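Local coordinates for protein 3-hydroxy-3-methylglutaryl-CoA lyase (Acinetobacter baumannii, PDB 6NDS) that binds coenzyme A and a zinc ion within a TIM-barrel enzyme domain of the HMGL-like family, at residues Gly26-Pro31 / Gly247-Pro252; Pro31-Thr36 / Ile65-Asp70. All coordinates share one frame; numbering follows the deposited sequence.

Interaction 1. Residues Gly26-Pro31 / Gly247-Pro252. With COA (coenzyme A), chain B.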
# COMPACT_ATOMS: atom_id res chain seq x y z
N GLY A 26 12.44 -12.60 -4.88
CA GLY A 26 12.80 -11.37 -5.56
C GLY A 26 13.52 -11.63 -6.87
O GLY A 26 13.21 -11.02 -7.89
N LEU A 27 14.49 -12.54 -6.86
CA LEU A 27 15.34 -12.71 -8.03
C LEU A 27 14.79 -13.69 -9.05
O LEU A 27 15.19 -13.63 -10.22
CB LEU A 27 16.73 -13.17 -7.59
CG LEU A 27 17.47 -12.17 -6.70
CD1 LEU A 27 18.89 -12.65 -6.51
CD2 LEU A 27 17.47 -10.78 -7.31
N GLN A 28 13.85 -14.56 -8.67
CA GLN A 28 13.44 -15.60 -9.61
C GLN A 28 12.77 -15.01 -10.85
O GLN A 28 12.86 -15.59 -11.94
CB GLN A 28 12.52 -16.60 -8.92
CG GLN A 28 11.21 -16.02 -8.50
CD GLN A 28 10.35 -16.99 -7.70
OE1 GLN A 28 10.83 -18.02 -7.21
NE2 GLN A 28 9.08 -16.66 -7.55
N ILE A 29 12.12 -13.85 -10.71
CA ILE A 29 11.37 -13.22 -11.80
C ILE A 29 12.07 -11.99 -12.37
O ILE A 29 11.59 -11.43 -13.37
CB ILE A 29 9.94 -12.85 -11.32
CG1 ILE A 29 9.01 -12.62 -12.51
CG2 ILE A 29 9.99 -11.64 -10.39
CD1 ILE A 29 7.56 -12.43 -12.11
N GLU A 30 13.17 -11.54 -11.77
CA GLU A 30 13.92 -10.41 -12.31
C GLU A 30 14.33 -10.69 -13.75
O GLU A 30 14.80 -11.80 -14.05
CB GLU A 30 15.17 -10.14 -11.48
CG GLU A 30 14.99 -9.16 -10.36
CD GLU A 30 14.52 -7.82 -10.85
OE1 GLU A 30 13.47 -7.35 -10.36
OE2 GLU A 30 15.18 -7.23 -11.74
N PRO A 31 14.21 -9.72 -14.65
CA PRO A 31 14.56 -9.96 -16.05
C PRO A 31 16.03 -10.31 -16.25
O PRO A 31 16.36 -11.14 -17.10
CB PRO A 31 14.21 -8.64 -16.74
CG PRO A 31 13.25 -7.97 -15.83
CD PRO A 31 13.63 -8.37 -14.44
N GLY A 247 7.74 -11.97 -7.33
CA GLY A 247 6.70 -12.46 -8.22
C GLY A 247 7.09 -13.83 -8.74
O GLY A 247 8.28 -14.17 -8.83
N CYS A 248 6.07 -14.65 -9.09
CA CYS A 248 6.32 -15.97 -9.68
C CYS A 248 6.13 -15.91 -11.18
O CYS A 248 5.11 -15.40 -11.65
CB CYS A 248 5.39 -17.02 -9.07
SG CYS A 248 5.45 -18.66 -9.88
N PRO A 249 7.09 -16.42 -11.96
CA PRO A 249 6.96 -16.34 -13.43
C PRO A 249 5.84 -17.18 -14.00
O PRO A 249 5.43 -16.94 -15.14
CB PRO A 249 8.33 -16.83 -13.93
CG PRO A 249 9.25 -16.74 -12.74
CD PRO A 249 8.37 -17.00 -11.55
N PHE A 250 5.33 -18.16 -13.25
CA PHE A 250 4.28 -19.04 -13.74
C PHE A 250 2.90 -18.71 -13.16
O PHE A 250 1.93 -19.40 -13.48
CB PHE A 250 4.66 -20.50 -13.45
CG PHE A 250 5.96 -20.91 -14.08
CD1 PHE A 250 6.04 -21.11 -15.45
CD2 PHE A 250 7.11 -21.06 -13.32
CE1 PHE A 250 7.24 -21.47 -16.05
CE2 PHE A 250 8.31 -21.43 -13.91
CZ PHE A 250 8.38 -21.63 -15.27
N ALA A 251 2.81 -17.67 -12.33
CA ALA A 251 1.52 -17.12 -11.94
C ALA A 251 1.31 -15.83 -12.72
O ALA A 251 1.96 -14.82 -12.43
CB ALA A 251 1.49 -16.85 -10.43
N PRO A 252 0.42 -15.81 -13.72
CA PRO A 252 0.37 -14.68 -14.65
C PRO A 252 0.04 -13.37 -13.94
O PRO A 252 -0.84 -13.32 -13.08
CB PRO A 252 -0.75 -15.07 -15.63
CG PRO A 252 -0.94 -16.54 -15.45
CD PRO A 252 -0.63 -16.81 -14.01
N1A COA B . 16.13 -29.42 -9.36
C2A COA B . 16.83 -29.60 -10.49
N3A COA B . 16.61 -30.44 -11.49
C4A COA B . 15.51 -31.17 -11.26
C5A COA B . 14.68 -31.10 -10.16
C6A COA B . 15.02 -30.17 -9.16
N6A COA B . 14.31 -30.00 -8.05
N7A COA B . 13.64 -32.02 -10.28
C8A COA B . 13.86 -32.62 -11.43
N9A COA B . 14.98 -32.14 -12.07
C1B COA B . 15.54 -32.59 -13.35
C2B COA B . 15.86 -34.08 -13.41
O2B COA B . 17.07 -34.45 -12.79
C3B COA B . 15.83 -34.30 -14.92
O3B COA B . 16.97 -33.69 -15.53
P3B COA B . 17.22 -34.31 -17.00
O7A COA B . 16.32 -33.56 -17.98
O8A COA B . 16.85 -35.77 -16.90
O9A COA B . 18.69 -34.11 -17.30
C4B COA B . 14.55 -33.55 -15.23
O4B COA B . 14.61 -32.37 -14.39
C5B COA B . 13.33 -34.35 -14.83
O5B COA B . 12.15 -33.62 -15.18
P1A COA B . 10.80 -34.05 -14.43
O1A COA B . 11.12 -34.80 -13.18
O2A COA B . 9.83 -34.61 -15.41
O3A COA B . 10.32 -32.58 -14.00
P2A COA B . 9.73 -31.36 -14.84
O4A COA B . 8.31 -31.68 -15.20
O5A COA B . 10.67 -30.97 -15.92
O6A COA B . 9.78 -30.22 -13.72
CBP COA B . 9.72 -29.45 -11.46
CCP COA B . 9.11 -30.43 -12.45
CDP COA B . 8.95 -29.48 -10.13
CEP COA B . 11.18 -29.84 -11.19
CAP COA B . 9.65 -28.06 -12.09
OAP COA B . 8.32 -27.81 -12.52
C9P COA B . 10.07 -26.94 -11.14
O9P COA B . 11.25 -26.80 -10.83
N8P COA B . 9.11 -26.14 -10.71
C7P COA B . 9.33 -25.11 -9.70
C6P COA B . 9.20 -23.73 -10.30
C5P COA B . 9.26 -22.65 -9.24
O5P COA B . 10.17 -22.64 -8.41
N4P COA B . 8.30 -21.73 -9.27
C3P COA B . 8.29 -20.52 -8.45
C2P COA B . 8.31 -20.84 -6.97
S1P COA B . 6.98 -21.97 -6.50

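Interaction 2. Residues Pro31-Thr36 / Ile65-Asp70. With COA (coenzyme A), chain B.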
# COMPACT_ATOMS: atom_id res chain seq x y z
N PRO A 31 14.21 -9.72 -14.65
CA PRO A 31 14.56 -9.96 -16.05
C PRO A 31 16.03 -10.31 -16.25
O PRO A 31 16.36 -11.14 -17.10
CB PRO A 31 14.21 -8.64 -16.74
CG PRO A 31 13.25 -7.97 -15.83
CD PRO A 31 13.63 -8.37 -14.44
N THR A 32 16.92 -9.69 -15.49
CA THR A 32 18.34 -9.85 -15.71
C THR A 32 18.96 -10.77 -14.67
O THR A 32 18.55 -10.81 -13.51
CB THR A 32 19.07 -8.50 -15.67
OG1 THR A 32 18.78 -7.84 -14.43
CG2 THR A 32 18.65 -7.64 -16.85
N TRP A 33 19.95 -11.52 -15.13
CA TRP A 33 20.72 -12.40 -14.27
C TRP A 33 21.51 -11.59 -13.25
O TRP A 33 22.14 -10.58 -13.60
CB TRP A 33 21.65 -13.22 -15.16
CG TRP A 33 22.68 -14.04 -14.47
CD1 TRP A 33 24.02 -13.77 -14.38
CD2 TRP A 33 22.46 -15.27 -13.79
NE1 TRP A 33 24.65 -14.77 -13.68
CE2 TRP A 33 23.71 -15.70 -13.31
CE3 TRP A 33 21.32 -16.05 -13.54
CZ2 TRP A 33 23.86 -16.88 -12.58
CZ3 TRP A 33 21.47 -17.23 -12.83
CH2 TRP A 33 22.73 -17.63 -12.36
N VAL A 34 21.48 -12.03 -12.00
CA VAL A 34 22.33 -11.49 -10.95
C VAL A 34 23.50 -12.45 -10.76
O VAL A 34 23.26 -13.62 -10.40
CB VAL A 34 21.58 -11.28 -9.63
CG1 VAL A 34 22.55 -10.81 -8.54
CG2 VAL A 34 20.43 -10.29 -9.82
N PRO A 35 24.74 -12.04 -11.01
CA PRO A 35 25.86 -12.97 -10.91
C PRO A 35 25.94 -13.64 -9.55
O PRO A 35 25.56 -13.06 -8.52
CB PRO A 35 27.08 -12.09 -11.15
CG PRO A 35 26.57 -10.90 -11.89
CD PRO A 35 25.15 -10.70 -11.46
N THR A 36 26.50 -14.84 -9.55
CA THR A 36 26.57 -15.65 -8.34
C THR A 36 27.24 -14.91 -7.18
O THR A 36 26.73 -14.93 -6.05
CB THR A 36 27.29 -16.95 -8.67
OG1 THR A 36 26.58 -17.60 -9.74
CG2 THR A 36 27.33 -17.85 -7.45
N ILE A 65 13.29 -22.14 -13.68
CA ILE A 65 13.71 -20.89 -13.05
C ILE A 65 15.20 -20.71 -13.29
O ILE A 65 16.00 -20.96 -12.38
CB ILE A 65 13.37 -20.88 -11.55
CG1 ILE A 65 11.89 -21.22 -11.32
CG2 ILE A 65 13.71 -19.52 -10.89
CD1 ILE A 65 10.93 -20.08 -11.64
N PRO A 66 15.61 -20.29 -14.48
CA PRO A 66 17.05 -20.16 -14.76
C PRO A 66 17.76 -19.16 -13.86
O PRO A 66 18.95 -19.32 -13.61
CB PRO A 66 17.10 -19.74 -16.23
CG PRO A 66 15.73 -19.32 -16.59
CD PRO A 66 14.79 -20.07 -15.68
N ASN A 67 17.05 -18.15 -13.36
CA ASN A 67 17.70 -17.14 -12.52
C ASN A 67 18.23 -17.68 -11.20
O ASN A 67 19.08 -17.04 -10.58
CB ASN A 67 16.73 -16.00 -12.21
CG ASN A 67 16.68 -14.96 -13.28
OD1 ASN A 67 17.58 -14.86 -14.12
ND2 ASN A 67 15.63 -14.14 -13.24
N LEU A 68 17.72 -18.83 -10.73
CA LEU A 68 18.13 -19.39 -9.45
C LEU A 68 18.92 -20.69 -9.61
O LEU A 68 19.07 -21.44 -8.64
CB LEU A 68 16.90 -19.61 -8.57
CG LEU A 68 16.13 -18.34 -8.19
CD1 LEU A 68 14.97 -18.72 -7.27
CD2 LEU A 68 17.06 -17.34 -7.51
N ARG A 69 19.45 -20.96 -10.81
CA ARG A 69 20.11 -22.24 -11.07
C ARG A 69 21.46 -22.38 -10.38
O ARG A 69 22.04 -23.47 -10.42
CB ARG A 69 20.30 -22.46 -12.58
CG ARG A 69 21.35 -21.55 -13.21
CD ARG A 69 21.29 -21.65 -14.74
NE ARG A 69 21.49 -23.02 -15.21
CZ ARG A 69 21.28 -23.43 -16.46
NH1 ARG A 69 20.83 -22.57 -17.39
NH2 ARG A 69 21.50 -24.69 -16.80
N ASP A 70 21.97 -21.31 -9.75
CA ASP A 70 23.22 -21.36 -9.01
C ASP A 70 23.00 -21.55 -7.52
O ASP A 70 23.87 -21.18 -6.72
CB ASP A 70 24.04 -20.09 -9.27
CG ASP A 70 23.27 -18.82 -8.93
OD1 ASP A 70 22.06 -18.89 -8.62
OD2 ASP A 70 23.88 -17.73 -8.97
N1A COA B . 16.13 -29.42 -9.36
C2A COA B . 16.83 -29.60 -10.49
N3A COA B . 16.61 -30.44 -11.49
C4A COA B . 15.51 -31.17 -11.26
C5A COA B . 14.68 -31.10 -10.16
C6A COA B . 15.02 -30.17 -9.16
N6A COA B . 14.31 -30.00 -8.05
N7A COA B . 13.64 -32.02 -10.28
C8A COA B . 13.86 -32.62 -11.43
N9A COA B . 14.98 -32.14 -12.07
C1B COA B . 15.54 -32.59 -13.35
C2B COA B . 15.86 -34.08 -13.41
O2B COA B . 17.07 -34.45 -12.79
C3B COA B . 15.83 -34.30 -14.92
O3B COA B . 16.97 -33.69 -15.53
P3B COA B . 17.22 -34.31 -17.00
O7A COA B . 16.32 -33.56 -17.98
O8A COA B . 16.85 -35.77 -16.90
O9A COA B . 18.69 -34.11 -17.30
C4B COA B . 14.55 -33.55 -15.23
O4B COA B . 14.61 -32.37 -14.39
C5B COA B . 13.33 -34.35 -14.83
O5B COA B . 12.15 -33.62 -15.18
P1A COA B . 10.80 -34.05 -14.43
O1A COA B . 11.12 -34.80 -13.18
O2A COA B . 9.83 -34.61 -15.41
O3A COA B . 10.32 -32.58 -14.00
P2A COA B . 9.73 -31.36 -14.84
O4A COA B . 8.31 -31.68 -15.20
O5A COA B . 10.67 -30.97 -15.92
O6A COA B . 9.78 -30.22 -13.72
CBP COA B . 9.72 -29.45 -11.46
CCP COA B . 9.11 -30.43 -12.45
CDP COA B . 8.95 -29.48 -10.13
CEP COA B . 11.18 -29.84 -11.19
CAP COA B . 9.65 -28.06 -12.09
OAP COA B . 8.32 -27.81 -12.52
C9P COA B . 10.07 -26.94 -11.14
O9P COA B . 11.25 -26.80 -10.83
N8P COA B . 9.11 -26.14 -10.71
C7P COA B . 9.33 -25.11 -9.70
C6P COA B . 9.20 -23.73 -10.30
C5P COA B . 9.26 -22.65 -9.24
O5P COA B . 10.17 -22.64 -8.41
N4P COA B . 8.30 -21.73 -9.27
C3P COA B . 8.29 -20.52 -8.45
C2P COA B . 8.31 -20.84 -6.97
S1P COA B . 6.98 -21.97 -6.50
O HOH W 1 19.66 -14.16 -11.08

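Interaction 1. Residues Gly26-Pro31 / Gly247-Pro252
The glycine-rich loop that follows strand 237-240 of the barrel meets the end of helix 22-28 at the coenzyme A pocket, where Gln28 and Ile29 close around the backbone of Gly247. Gln28 supplies the polar half. Its CG lies between the backbone N and the carbonyl carbon (chi1 66°), and the extended chain beyond carries the amide across to the loop, where NE2 donates to Gly247 O at 2.9 Å. The bond is almost straight, and Gly247 O lies in the Gln28 amide plane, but the donor stands 45° out of the Gly247 carbonyl plane. OE1 bonds to Arg24, so with NE2 on Gly247 O the rotation of the amide is fixed; NE2 also meets a citric acid molecule, probably from the crystallisation liquor.

Ile29 provides the apolar half. Its CB and CG2 sit 3.3 and 3.4 Å from Gly247 O, and CD1 packs 3.7 Å from Gly247 C. Further out, the Ile29 and Pro249 side chains meet at an oblique angle, closest at CG1 and CG, 4.1 Å. Gly247 N bonds to Asp25, a zinc ligand, so the loop is tied to the metal site by its amide and to Gln28 by its carbonyl.

Coenzyme A ends beside this junction, with C3P 3.8 Å from Gln28 OE1. Cys248 SG, anti to its N (chi1 172°), comes 3.7 Å from C3P and also accepts from Phe250 N within the type I turn Cys248-Ala251. TIM-barrel sites are built from loops at the C-terminal ends of the strands; here those loops bring zinc and coenzyme A together.

Interaction 2. Residues Pro31-Thr36 / Ile65-Asp70
Trp33 holds CG anti to its own N (chi1 171°) and Asp70 holds CG between N and the carbonyl carbon (chi1 56°), settings that send the indole and the carboxylate at each other from opposite directions. The six-membered side of the indole does the touching. CZ3 comes 3.4 Å from Pro66 O, which lies at the ring edge near its plane, and 3.3 Å from Asn67 O, which is oblique to the ring. CH2 lies 3.6 Å from Asp70 OD2, with ring and carboxylate planes 43° apart.

The hydroxyl of Thr36 makes the direct hydrogen bond: OG1 donates to Asp70 OD2 at 2.8 Å, and OD2 receives it on its anti lone pair, the one away from OD1. Lys39 forms a salt bridge with the same oxygen, which probably stabilises the Asp70 carboxylate, and a cation-pi contact with Trp33. A water completes the junction by accepting from Val34 N at 2.9 Å and donating to Asn67 O at 3.0 Å. Asn67 turns OD1 to the indole edge, in its plane, while ND2 bonds to Glu30 O.

Asp70 is the N-cap residue of helix 71-77 but makes no capping bond with its side chain; its OD2 goes instead to the first residue of helix 36-46. The contact therefore joins, near the surface, the loop between helices 22-28 and 36-46 to the loop that leads from strand 53-58 into helix 71-77.

In the fold
Interactions 1 and 2 have centres about 11 Å apart, on the same side of the chain's centre, and share Pro31. Along the chain, 26-31 runs straight into 31-36; segment 65-70 follows after helix 36-46 and strand 53-58. Last comes the loop segment 247-252, after strand 237-240. Strands 17-20 and 53-58, first and second in the chain and probably adjacent where the barrel closes, precede segments of both contacts. Besides the Asn67 link, the contacts pack directly through Gln28 CB and Leu68 CD1, 3.6 Å apart. Interaction 1 is buried beside the zinc site. Segment 65-70 also contributes Ile65, with CG1 3.6 Å from coenzyme A C5P, to the pocket, while interaction 2 itself lies nearer the surface.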